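Local coordinates for protein guanine deaminase (Escherichia coli, PDB 6OHB) that catalyses the zinc-dependent hydrolytic deamination of guanine to xanthine and ammonia, a step of purine degradation, at residues 20-23 and 27-30; 314-319 and 360-365; 187-192 and 223-228; 231-236 and 371-376. One frame throughout, in Å; residues are numbered along the deposited sequence.

Contact 1 of 4, residues 20-23 and 27-30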
loop_
_atom_site.group_PDB
_atom_site.type_symbol
_atom_site.label_atom_id
_atom_site.label_comp_id
_atom_site.label_asym_id
_atom_site.label_seq_id
_atom_site.Cartn_x
_atom_site.Cartn_y
_atom_site.Cartn_z
ATOM N N ARG A 20 14.927 11.462 -22.667
ATOM C CA ARG A 20 16.345 11.140 -22.587
ATOM C C ARG A 20 16.696 10.815 -21.145
ATOM O O ARG A 20 15.990 11.205 -20.212
ATOM C CB ARG A 20 17.222 12.288 -23.098
ATOM C CG ARG A 20 17.244 13.476 -22.161
ATOM C CD ARG A 20 18.027 14.649 -22.715
ATOM N NE ARG A 20 18.215 15.653 -21.673
ATOM C CZ ARG A 20 17.337 16.614 -21.402
ATOM N NH1 ARG A 20 16.214 16.708 -22.104
ATOM N NH2 ARG A 20 17.581 17.482 -20.427
ATOM N N THR A 21 17.797 10.089 -20.975
ATOM C CA THR A 21 18.303 9.802 -19.644
ATOM C C THR A 21 19.002 11.030 -19.079
ATOM O O THR A 21 19.610 11.818 -19.805
ATOM C CB THR A 21 19.268 8.611 -19.663
ATOM O OG1 THR A 21 20.357 8.885 -20.552
ATOM C CG2 THR A 21 18.557 7.349 -20.131
ATOM N N ILE A 22 18.889 11.198 -17.768
ATOM C CA ILE A 22 19.516 12.318 -17.073
ATOM C C ILE A 22 20.449 11.731 -16.020
ATOM O O ILE A 22 20.545 10.504 -15.895
ATOM C CB ILE A 22 18.449 13.249 -16.466
ATOM C CG1 ILE A 22 17.310 12.431 -15.847
ATOM C CG2 ILE A 22 17.867 14.166 -17.545
ATOM C CD1 ILE A 22 17.587 11.904 -14.441
ATOM N N ASP A 23 21.154 12.579 -15.267
ATOM C CA ASP A 23 21.905 12.099 -14.115
ATOM C C ASP A 23 21.534 12.801 -12.808
ATOM O O ASP A 23 22.017 12.390 -11.744
ATOM C CB ASP A 23 23.433 12.202 -14.360
ATOM C CG ASP A 23 23.895 13.569 -14.814
ATOM O OD1 ASP A 23 23.080 14.338 -15.363
ATOM O OD2 ASP A 23 25.099 13.876 -14.640
ATOM N N GLU A 27 16.659 17.349 -13.521
ATOM C CA GLU A 27 16.515 17.591 -14.952
ATOM C C GLU A 27 15.355 16.832 -15.579
ATOM O O GLU A 27 15.092 17.033 -16.771
ATOM C CB GLU A 27 17.786 17.210 -15.709
ATOM C CG GLU A 27 19.066 17.255 -14.917
ATOM C CD GLU A 27 20.210 16.630 -15.688
ATOM O OE1 GLU A 27 20.371 16.956 -16.882
ATOM O OE2 GLU A 27 20.932 15.801 -15.107
ATOM N N ILE A 28 14.676 15.963 -14.822
ATOM C CA ILE A 28 13.655 15.097 -15.410
ATOM C C ILE A 28 12.525 15.924 -16.011
ATOM O O ILE A 28 11.984 15.583 -17.070
ATOM C CB ILE A 28 13.137 14.094 -14.361
ATOM C CG1 ILE A 28 14.234 13.097 -13.997
ATOM C CG2 ILE A 28 11.909 13.350 -14.878
ATOM C CD1 ILE A 28 13.864 12.174 -12.857
ATOM N N ALA A 29 12.164 17.033 -15.360
ATOM C CA ALA A 29 11.104 17.886 -15.893
ATOM C C ALA A 29 11.467 18.427 -17.272
ATOM O O ALA A 29 10.605 18.531 -18.153
ATOM C CB ALA A 29 10.818 19.033 -14.926
ATOM N N SER A 30 12.740 18.768 -17.477
ATOM C CA SER A 30 13.191 19.276 -18.767
ATOM C C SER A 30 13.062 18.245 -19.883
ATOM O O SER A 30 12.949 18.628 -21.052
ATOM C CB SER A 30 14.641 19.742 -18.663
ATOM O OG SER A 30 15.531 18.638 -18.749
#
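The hydroxyl OG of S30 is gripped from two directions: NH2 of R20 donates to it at 2.9 Å, and OG in turn gives its own proton to the carbonyl O of E27, 2.6 Å away and in the carbonyl plane on a lone pair. Serine suits the place because one small group can accept and donate at once. The bond from R20 is bent, 137° at the hydrogen, and comes to OG tilted from the guanidinium plane; the long side chain, extended from CG to NE, reaches across from the neighbouring limb of the loop. Both segments belong to the connection between the antiparallel strands 14-18 and 32-35, a long hairpin loop whose second limb, 27-30, has helical backbone angles. E27 reaches back over I22, its CB 3.6 Å from CG2 of I22, and OE2 accepts the backbone N of D23 at 3.2 Å from above the carboxylate plane as well as the backbone N of N24. Beneath this polar surface the branched I22 packs its CD1 on CG1 of I28 at 3.6 Å, the two side chains set nearly perpendicular to each other. Were E27 cut back to an alanine, the N-H groups of D23 and N24 would probably lose their carboxylate acceptor and CG2 of I22 part of its cover. The buried I28 also rests on Y357 and Y361 of helix 356-363.

Contact 2 of 4, residues 314-319 and 360-365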
loop_
_atom_site.group_PDB
_atom_site.type_symbol
_atom_site.label_atom_id
_atom_site.label_comp_id
_atom_site.label_asym_id
_atom_site.label_seq_id
_atom_site.Cartn_x
_atom_site.Cartn_y
_atom_site.Cartn_z
ATOM N N LYS A 314 21.815 9.199 -1.691
ATOM C CA LYS A 314 23.230 8.895 -1.871
ATOM C C LYS A 314 23.468 8.191 -3.197
ATOM O O LYS A 314 24.545 8.328 -3.786
ATOM C CB LYS A 314 23.748 8.035 -0.712
ATOM N N ALA A 315 22.472 7.456 -3.692
ATOM C CA ALA A 315 22.607 6.841 -5.004
ATOM C C ALA A 315 22.693 7.895 -6.103
ATOM O O ALA A 315 23.514 7.776 -7.019
ATOM C CB ALA A 315 21.435 5.892 -5.259
ATOM N N TRP A 316 21.865 8.940 -6.022
ATOM C CA TRP A 316 21.971 10.030 -6.988
ATOM C C TRP A 316 23.293 10.775 -6.838
ATOM O O TRP A 316 23.932 11.120 -7.841
ATOM C CB TRP A 316 20.797 10.997 -6.835
ATOM C CG TRP A 316 19.500 10.517 -7.432
ATOM C CD1 TRP A 316 18.356 10.205 -6.754
ATOM C CD2 TRP A 316 19.205 10.322 -8.825
ATOM N NE1 TRP A 316 17.373 9.824 -7.635
ATOM C CE2 TRP A 316 17.866 9.887 -8.911
ATOM C CE3 TRP A 316 19.943 10.474 -10.006
ATOM C CZ2 TRP A 316 17.250 9.600 -10.131
ATOM C CZ3 TRP A 316 19.329 10.188 -11.215
ATOM C CH2 TRP A 316 17.996 9.756 -11.268
ATOM N N GLN A 317 23.716 11.037 -5.595
ATOM C CA GLN A 317 24.969 11.756 -5.375
ATOM C C GLN A 317 26.158 10.958 -5.892
ATOM O O GLN A 317 27.054 11.516 -6.540
ATOM C CB GLN A 317 25.143 12.075 -3.889
ATOM N N LYS A 318 26.181 9.652 -5.627
ATOM C CA LYS A 318 27.244 8.782 -6.119
ATOM C C LYS A 318 27.071 8.407 -7.588
ATOM O O LYS A 318 27.891 7.646 -8.112
ATOM C CB LYS A 318 27.331 7.509 -5.265
ATOM C CG LYS A 318 27.521 7.751 -3.764
ATOM C CD LYS A 318 28.886 8.335 -3.438
ATOM N N LYS A 319 26.016 8.896 -8.249
ATOM C CA LYS A 319 25.775 8.657 -9.676
ATOM C C LYS A 319 25.718 7.165 -10.014
ATOM O O LYS A 319 26.284 6.724 -11.015
ATOM C CB LYS A 319 26.825 9.361 -10.543
ATOM C CG LYS A 319 26.999 10.851 -10.262
ATOM C CD LYS A 319 27.270 11.631 -11.545
ATOM C CE LYS A 319 27.153 13.135 -11.327
ATOM N NZ LYS A 319 25.739 13.573 -11.123
ATOM N N PHE A 360 7.978 8.404 -12.019
ATOM C CA PHE A 360 7.663 7.979 -13.379
ATOM C C PHE A 360 8.934 7.627 -14.147
ATOM O O PHE A 360 8.971 6.636 -14.885
ATOM C CB PHE A 360 6.872 9.079 -14.091
ATOM C CG PHE A 360 6.535 8.764 -15.522
ATOM C CD1 PHE A 360 5.461 7.945 -15.831
ATOM C CD2 PHE A 360 7.277 9.307 -16.561
ATOM C CE1 PHE A 360 5.141 7.657 -17.152
ATOM C CE2 PHE A 360 6.964 9.024 -17.883
ATOM C CZ PHE A 360 5.894 8.196 -18.177
ATOM N N TYR A 361 9.996 8.411 -13.960
ATOM C CA TYR A 361 11.255 8.141 -14.640
ATOM C C TYR A 361 11.832 6.796 -14.221
ATOM O O TYR A 361 12.207 5.975 -15.068
ATOM C CB TYR A 361 12.241 9.270 -14.345
ATOM C CG TYR A 361 13.611 9.075 -14.935
ATOM C CD1 TYR A 361 13.850 9.311 -16.288
ATOM C CD2 TYR A 361 14.675 8.671 -14.139
ATOM C CE1 TYR A 361 15.110 9.140 -16.829
ATOM C CE2 TYR A 361 15.936 8.497 -14.669
ATOM C CZ TYR A 361 16.151 8.733 -16.016
ATOM O OH TYR A 361 17.409 8.561 -16.546
ATOM N N LEU A 362 11.897 6.545 -12.912
ATOM C CA LEU A 362 12.442 5.276 -12.439
ATOM C C LEU A 362 11.590 4.102 -12.895
ATOM O O LEU A 362 12.112 3.000 -13.094
ATOM C CB LEU A 362 12.559 5.291 -10.916
ATOM C CG LEU A 362 13.618 6.232 -10.336
ATOM C CD1 LEU A 362 13.517 6.284 -8.818
ATOM C CD2 LEU A 362 15.004 5.798 -10.768
ATOM N N ALA A 363 10.282 4.319 -13.082
ATOM C CA ALA A 363 9.416 3.229 -13.520
ATOM C C ALA A 363 9.615 2.885 -14.992
ATOM O O ALA A 363 9.361 1.745 -15.395
ATOM C CB ALA A 363 7.952 3.580 -13.255
ATOM N N THR A 364 10.082 3.832 -15.809
ATOM C CA THR A 364 10.174 3.571 -17.243
ATOM C C THR A 364 11.610 3.666 -17.745
ATOM O O THR A 364 12.346 2.675 -17.708
ATOM C CB THR A 364 9.288 4.538 -18.033
ATOM O OG1 THR A 364 9.682 5.890 -17.756
ATOM C CG2 THR A 364 7.827 4.354 -17.654
ATOM N N LEU A 365 12.020 4.852 -18.208
ATOM C CA LEU A 365 13.316 4.972 -18.876
ATOM C C LEU A 365 14.471 4.782 -17.902
ATOM O O LEU A 365 15.492 4.187 -18.259
ATOM C CB LEU A 365 13.429 6.327 -19.575
ATOM C CG LEU A 365 14.677 6.552 -20.435
ATOM C CD1 LEU A 365 14.784 5.515 -21.548
ATOM C CD2 LEU A 365 14.684 7.962 -21.003
#
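W316 bridges two well-separated helices, 312-317 and 356-363, of the metal-dependent amidohydrolase fold, which is built on a TIM barrel; the closest CA atoms, those of W316 and L362, are 12.0 Å apart. The apolar contacts are few and made at the far end of the indole. Its CH2 corner comes to 4.2 Å from CE2 of Y361, and CE2 lies at the edge of the indole, near its plane. L362 adds one methyl of its branched end, CD2, which sits 4.5 Å from CZ2 of W316 and approaches the ring obliquely. With CG of W316 beside the backbone N (chi1 -77°), the ring system is carried outward from its helix, and the length of the indole makes the bridge. The CB of Y361 points toward the tryptophan's helix, and CG anti to the backbone N (chi1 177°) lets CE2 meet the indole. Polar contacts lie around this apolar meeting: NE1 of W316 donates to the carboxylate of E358, one turn before L362, while the hydroxyl of Y361 is bonded to the backbone N of I22. Each helix also ends here. K319 takes positive phi in a Schellman motif, where its N bonds weakly to O of W316 at 3.1 Å, and T364 N bonds to O of Y361 at 3.1 Å.

Contact 3 of 4, residues 187-192 and 223-228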
loop_
_atom_site.group_PDB
_atom_site.type_symbol
_atom_site.label_atom_id
_atom_site.label_comp_id
_atom_site.label_asym_id
_atom_site.label_seq_id
_atom_site.Cartn_x
_atom_site.Cartn_y
_atom_site.Cartn_z
ATOM N N HIS A 187 27.428 -25.727 -16.156
ATOM C CA HIS A 187 26.981 -26.338 -17.406
ATOM C C HIS A 187 25.509 -26.040 -17.679
ATOM O O HIS A 187 25.126 -25.784 -18.828
ATOM C CB HIS A 187 27.261 -27.838 -17.373
ATOM C CG HIS A 187 28.721 -28.169 -17.439
ATOM N ND1 HIS A 187 29.497 -27.890 -18.545
ATOM C CD2 HIS A 187 29.552 -28.729 -16.529
ATOM C CE1 HIS A 187 30.740 -28.275 -18.316
ATOM N NE2 HIS A 187 30.800 -28.787 -17.100
ATOM N N GLN A 188 24.668 -26.056 -16.640
ATOM C CA GLN A 188 23.258 -25.728 -16.830
ATOM C C GLN A 188 23.080 -24.273 -17.255
ATOM O O GLN A 188 22.290 -23.980 -18.164
ATOM C CB GLN A 188 22.477 -26.025 -15.551
ATOM C CG GLN A 188 22.414 -27.511 -15.217
ATOM C CD GLN A 188 21.840 -27.796 -13.839
ATOM O OE1 GLN A 188 21.654 -26.892 -13.020
ATOM N NE2 GLN A 188 21.562 -29.066 -13.576
ATOM N N SER A 189 23.825 -23.349 -16.637
ATOM C CA SER A 189 23.716 -21.953 -17.044
ATOM C C SER A 189 24.233 -21.751 -18.467
ATOM O O SER A 189 23.667 -20.958 -19.231
ATOM C CB SER A 189 24.468 -21.053 -16.061
ATOM O OG SER A 189 23.927 -21.152 -14.753
ATOM N N LYS A 190 25.285 -22.481 -18.855
ATOM C CA LYS A 190 25.783 -22.366 -20.224
ATOM C C LYS A 190 24.758 -22.880 -21.228
ATOM O O LYS A 190 24.571 -22.276 -22.289
ATOM C CB LYS A 190 27.106 -23.119 -20.384
ATOM C CG LYS A 190 27.885 -22.716 -21.634
ATOM C CD LYS A 190 29.071 -23.639 -21.900
ATOM C CE LYS A 190 30.047 -23.007 -22.890
ATOM N NZ LYS A 190 31.044 -23.972 -23.427
ATOM N N GLU A 191 24.082 -23.989 -20.912
ATOM C CA GLU A 191 23.061 -24.496 -21.826
ATOM C C GLU A 191 21.904 -23.513 -21.958
ATOM O O GLU A 191 21.377 -23.301 -23.060
ATOM C CB GLU A 191 22.547 -25.856 -21.361
ATOM C CG GLU A 191 21.415 -26.384 -22.230
ATOM C CD GLU A 191 20.983 -27.785 -21.851
ATOM O OE1 GLU A 191 21.861 -28.605 -21.510
ATOM O OE2 GLU A 191 19.766 -28.065 -21.895
ATOM N N LEU A 192 21.496 -22.896 -20.846
ATOM C CA LEU A 192 20.416 -21.916 -20.927
ATOM C C LEU A 192 20.844 -20.679 -21.717
ATOM O O LEU A 192 20.041 -20.115 -22.473
ATOM C CB LEU A 192 19.939 -21.551 -19.522
ATOM C CG LEU A 192 19.208 -22.718 -18.846
ATOM C CD1 LEU A 192 19.028 -22.480 -17.359
ATOM C CD2 LEU A 192 17.864 -22.991 -19.519
ATOM N N GLN A 223 31.990 -16.365 -12.482
ATOM C CA GLN A 223 32.980 -15.498 -13.113
ATOM C C GLN A 223 33.351 -16.010 -14.499
ATOM O O GLN A 223 33.450 -15.232 -15.459
ATOM C CB GLN A 223 34.221 -15.412 -12.225
ATOM C CG GLN A 223 35.413 -14.713 -12.858
ATOM C CD GLN A 223 36.545 -14.494 -11.870
ATOM O OE1 GLN A 223 36.765 -15.307 -10.972
ATOM N NE2 GLN A 223 37.263 -13.388 -12.026
ATOM N N ARG A 224 33.551 -17.323 -14.617
ATOM C CA ARG A 224 33.886 -17.925 -15.903
ATOM C C ARG A 224 32.779 -17.698 -16.923
ATOM O O ARG A 224 33.044 -17.333 -18.075
ATOM C CB ARG A 224 34.154 -19.416 -15.707
ATOM C CG ARG A 224 34.384 -20.207 -16.973
ATOM C CD ARG A 224 34.977 -21.560 -16.621
ATOM N NE ARG A 224 34.923 -22.500 -17.733
ATOM C CZ ARG A 224 34.902 -23.821 -17.584
ATOM N NH1 ARG A 224 34.935 -24.353 -16.365
ATOM N NH2 ARG A 224 34.852 -24.610 -18.650
ATOM N N LEU A 225 31.525 -17.919 -16.514
ATOM C CA LEU A 225 30.397 -17.697 -17.415
ATOM C C LEU A 225 30.347 -16.251 -17.885
ATOM O O LEU A 225 30.092 -15.983 -19.066
ATOM C CB LEU A 225 29.087 -18.082 -16.731
ATOM C CG LEU A 225 28.818 -19.584 -16.630
ATOM C CD1 LEU A 225 27.812 -19.873 -15.535
ATOM C CD2 LEU A 225 28.348 -20.140 -17.966
ATOM N N LYS A 226 30.599 -15.304 -16.978
ATOM C CA LYS A 226 30.579 -13.899 -17.376
ATOM C C LYS A 226 31.717 -13.573 -18.337
ATOM O O LYS A 226 31.547 -12.747 -19.241
ATOM C CB LYS A 226 30.650 -12.994 -16.145
ATOM C CG LYS A 226 30.402 -11.516 -16.437
ATOM C CD LYS A 226 29.131 -11.327 -17.258
ATOM C CE LYS A 226 28.961 -9.892 -17.725
ATOM N NZ LYS A 226 30.185 -9.082 -17.521
ATOM N N GLU A 227 32.877 -14.213 -18.164
ATOM C CA GLU A 227 33.993 -13.976 -19.076
ATOM C C GLU A 227 33.756 -14.602 -20.447
ATOM O O GLU A 227 34.230 -14.073 -21.459
ATOM C CB GLU A 227 35.290 -14.504 -18.467
ATOM C CG GLU A 227 35.938 -13.546 -17.485
ATOM C CD GLU A 227 36.869 -14.246 -16.519
ATOM O OE1 GLU A 227 37.293 -15.380 -16.821
ATOM O OE2 GLU A 227 37.181 -13.657 -15.460
ATOM N N GLU A 228 33.046 -15.732 -20.503
ATOM C CA GLU A 228 32.768 -16.373 -21.786
ATOM C C GLU A 228 31.629 -15.700 -22.541
ATOM O O GLU A 228 31.575 -15.780 -23.774
ATOM C CB GLU A 228 32.438 -17.850 -21.575
ATOM C CG GLU A 228 33.638 -18.717 -21.248
ATOM C CD GLU A 228 33.241 -20.128 -20.871
ATOM O OE1 GLU A 228 32.136 -20.563 -21.263
ATOM O OE2 GLU A 228 34.037 -20.804 -20.188
#
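L225 meets S189 and K190 in the close-packed part of this helix pair, where segments 187-192 and 223-228, of helices 182-196 and 216-228, run roughly parallel, their axes 10.6 Å apart at closest approach and 26° apart in direction. CD1 of L225 lies 3.6 Å from CB of S189, and its other methyl, CD2, rests 4.0 Å from CB of K190. The small serine lets the branched leucine come in close, and its hydroxyl turns back to the carbonyl O of S185 in its own helix. Toward the outer side the contact is looser and charged. K190, extended beyond CG with that atom anti to the backbone N (chi1 -163°), lays CE 3.6 Å from OE1 of E228, but its NZ stays 4.2 Å from that oxygen, too far for a salt bridge, although the opposite charges probably still attract. E228 has bonded partners of its own: OE2 takes NE of R224 at 3.1 Å in a salt bridge, and OE1 is bonded to the hydroxyl of Y186, whose ring makes a cation-pi contact with R224. With a lysine in place of E228, R224 and the Y186 hydroxyl would probably lose the carboxylate that joins them. Underneath, S189 touches K167 and M169 of strand 164-169 and L225 touches I206 of strand 203-208, adjacent parallel strands of the barrel.

Contact 4 of 4, residues 231-236 and 371-376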
loop_
_atom_site.group_PDB
_atom_site.type_symbol
_atom_site.label_atom_id
_atom_site.label_comp_id
_atom_site.label_asym_id
_atom_site.label_seq_id
_atom_site.Cartn_x
_atom_site.Cartn_y
_atom_site.Cartn_z
ATOM N N ASP A 231 28.190 -10.293 -22.804
ATOM C CA ASP A 231 26.957 -9.550 -23.022
ATOM C C ASP A 231 25.760 -10.176 -22.310
ATOM O O ASP A 231 24.621 -9.790 -22.581
ATOM C CB ASP A 231 26.681 -9.385 -24.524
ATOM C CG ASP A 231 26.312 -10.684 -25.214
ATOM O OD1 ASP A 231 26.628 -11.772 -24.692
ATOM O OD2 ASP A 231 25.707 -10.612 -26.302
ATOM N N THR A 232 25.989 -11.127 -21.408
ATOM C CA THR A 232 24.900 -11.557 -20.551
ATOM C C THR A 232 24.789 -10.616 -19.355
ATOM O O THR A 232 25.654 -9.772 -19.103
ATOM C CB THR A 232 25.097 -12.996 -20.063
ATOM O OG1 THR A 232 26.392 -13.132 -19.463
ATOM C CG2 THR A 232 24.944 -13.985 -21.205
ATOM N N TRP A 233 23.702 -10.760 -18.617
ATOM C CA TRP A 233 23.525 -9.954 -17.425
ATOM C C TRP A 233 24.060 -10.701 -16.208
ATOM O O TRP A 233 24.263 -11.917 -16.230
ATOM C CB TRP A 233 22.047 -9.590 -17.246
ATOM C CG TRP A 233 21.667 -8.341 -17.998
ATOM C CD1 TRP A 233 21.282 -7.151 -17.460
ATOM C CD2 TRP A 233 21.669 -8.157 -19.422
ATOM N NE1 TRP A 233 21.037 -6.239 -18.457
ATOM C CE2 TRP A 233 21.270 -6.831 -19.670
ATOM C CE3 TRP A 233 21.971 -8.985 -20.509
ATOM C CZ2 TRP A 233 21.162 -6.310 -20.964
ATOM C CZ3 TRP A 233 21.862 -8.467 -21.798
ATOM C CH2 TRP A 233 21.461 -7.144 -22.010
ATOM N N VAL A 234 24.318 -9.942 -15.147
ATOM C CA VAL A 234 24.614 -10.492 -13.831
ATOM C C VAL A 234 23.550 -9.963 -12.881
ATOM O O VAL A 234 23.202 -8.780 -12.934
ATOM C CB VAL A 234 26.027 -10.103 -13.348
ATOM C CG1 VAL A 234 26.253 -10.573 -11.921
ATOM C CG2 VAL A 234 27.089 -10.664 -14.291
ATOM N N HIS A 235 23.033 -10.830 -12.016
ATOM C CA HIS A 235 21.897 -10.462 -11.178
ATOM C C HIS A 235 22.020 -11.170 -9.839
ATOM O O HIS A 235 21.998 -12.403 -9.797
ATOM C CB HIS A 235 20.590 -10.844 -11.877
ATOM C CG HIS A 235 19.362 -10.382 -11.162
ATOM N ND1 HIS A 235 18.127 -10.964 -11.353
ATOM C CD2 HIS A 235 19.176 -9.387 -10.262
ATOM C CE1 HIS A 235 17.233 -10.344 -10.604
ATOM N NE2 HIS A 235 17.845 -9.386 -9.931
ATOM N N THR A 236 22.124 -10.412 -8.746
ATOM C CA THR A 236 22.209 -11.065 -7.443
ATOM C C THR A 236 21.704 -10.126 -6.355
ATOM O O THR A 236 21.427 -8.956 -6.608
ATOM C CB THR A 236 23.649 -11.528 -7.159
ATOM O OG1 THR A 236 23.660 -12.386 -6.012
ATOM C CG2 THR A 236 24.569 -10.336 -6.917
ATOM N N LEU A 371 18.986 -1.384 -16.405
ATOM C CA LEU A 371 19.177 -2.675 -17.051
ATOM C C LEU A 371 20.001 -2.579 -18.332
ATOM O O LEU A 371 20.223 -3.604 -18.984
ATOM C CB LEU A 371 17.820 -3.320 -17.349
ATOM C CG LEU A 371 16.978 -3.615 -16.102
ATOM C CD1 LEU A 371 15.745 -4.439 -16.450
ATOM C CD2 LEU A 371 17.816 -4.308 -15.029
ATOM N N GLY A 372 20.437 -1.378 -18.715
ATOM C CA GLY A 372 21.176 -1.203 -19.954
ATOM C C GLY A 372 20.362 -1.435 -21.209
ATOM O O GLY A 372 20.912 -1.881 -22.222
ATOM N N LEU A 373 19.062 -1.145 -21.170
ATOM C CA LEU A 373 18.181 -1.343 -22.316
ATOM C C LEU A 373 17.520 -0.053 -22.774
ATOM O O LEU A 373 16.581 -0.105 -23.574
ATOM C CB LEU A 373 17.101 -2.381 -21.994
ATOM C CG LEU A 373 17.514 -3.808 -21.639
ATOM C CD1 LEU A 373 16.305 -4.588 -21.137
ATOM C CD2 LEU A 373 18.137 -4.495 -22.846
ATOM N N ASP A 374 17.970 1.102 -22.273
ATOM C CA ASP A 374 17.352 2.379 -22.613
ATOM C C ASP A 374 17.504 2.739 -24.089
ATOM O O ASP A 374 16.819 3.658 -24.556
ATOM C CB ASP A 374 17.930 3.499 -21.746
ATOM C CG ASP A 374 19.442 3.577 -21.825
ATOM O OD1 ASP A 374 20.104 2.581 -21.451
ATOM O OD2 ASP A 374 19.961 4.633 -22.258
ATOM N N ASP A 375 18.383 2.062 -24.831
ATOM C CA ASP A 375 18.433 2.272 -26.272
ATOM C C ASP A 375 17.351 1.499 -27.013
ATOM O O ASP A 375 17.101 1.787 -28.188
ATOM C CB ASP A 375 19.804 1.867 -26.828
ATOM C CG ASP A 375 20.923 2.770 -26.349
ATOM O OD1 ASP A 375 22.057 2.271 -26.183
ATOM O OD2 ASP A 375 20.673 3.978 -26.144
ATOM N N LEU A 376 16.693 0.550 -26.349
ATOM C CA LEU A 376 15.672 -0.285 -26.969
ATOM C C LEU A 376 14.257 0.023 -26.508
ATOM O O LEU A 376 13.330 -0.083 -27.313
ATOM C CB LEU A 376 15.966 -1.769 -26.708
ATOM C CG LEU A 376 17.395 -2.208 -27.036
ATOM C CD1 LEU A 376 17.548 -3.712 -26.879
ATOM C CD2 LEU A 376 17.785 -1.770 -28.446
#
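Strand 233-238 passes the loop after helix 365-370 without pairing with it: the nearest CA atoms, those of W233 and L371, are 8.5 Å apart. The strand is instead paired through its backbone with strands 203-208 and 272-274, its parallel neighbours in the amidohydrolase barrel. On the other side the helix finishes in a Schellman motif, in which G372 takes positive phi, a conformation that favours glycine. The chain turn presents the carbonyl of L371 to W233. The CB of W233 points toward the loop, and with CG beside the backbone N (chi1 -87°) the indole reaches it. NE1 of W233 donates to O of L371 at 2.8 Å, with 151° at the hydrogen. The oxygen lies in the indole plane, at its edge, whereas the donor stands 29° off the plane of the carbonyl. Tryptophan suits this place because it joins a large apolar surface to a single N-H. Beside the bond, CD2 of L373 comes obliquely to CZ2 of W233 at 4.0 Å, and CB of L371 is 4.5 Å from NE1. Both leucines also touch strand 135-141, L371 on L139 and L373 on T137, while W233 packs on L203 and A205. All three touching residues are buried, so the single hydrogen bond between the segments pairs an indole N-H and a carbonyl oxygen otherwise costly to enclose, and with the packing it probably holds the ring in its rotation.

In the fold
Contacts 1 and 2 lie side by side, centres 10 Å apart: OD2 of D23 and NZ of K319 form a long, weak ion pair at 3.6 Å, and O of D23 packs 3.3 Å from CE3 of W316, so the hairpin loop is set against the end of helix 312-317. T21 of contact 1 and L365 of contact 2 each touch D374 of contact 4. Contacts 3 and 4, 16 Å between centres, join where the side chain of K226 packs on T232 and V234. Contact 4 is near the active site: the side chain of L371 is about 13 Å from the zinc ion, strand 233-238 carries the zinc ligand H237, and H235 NE2 bonds to ND1 of the ligand H82.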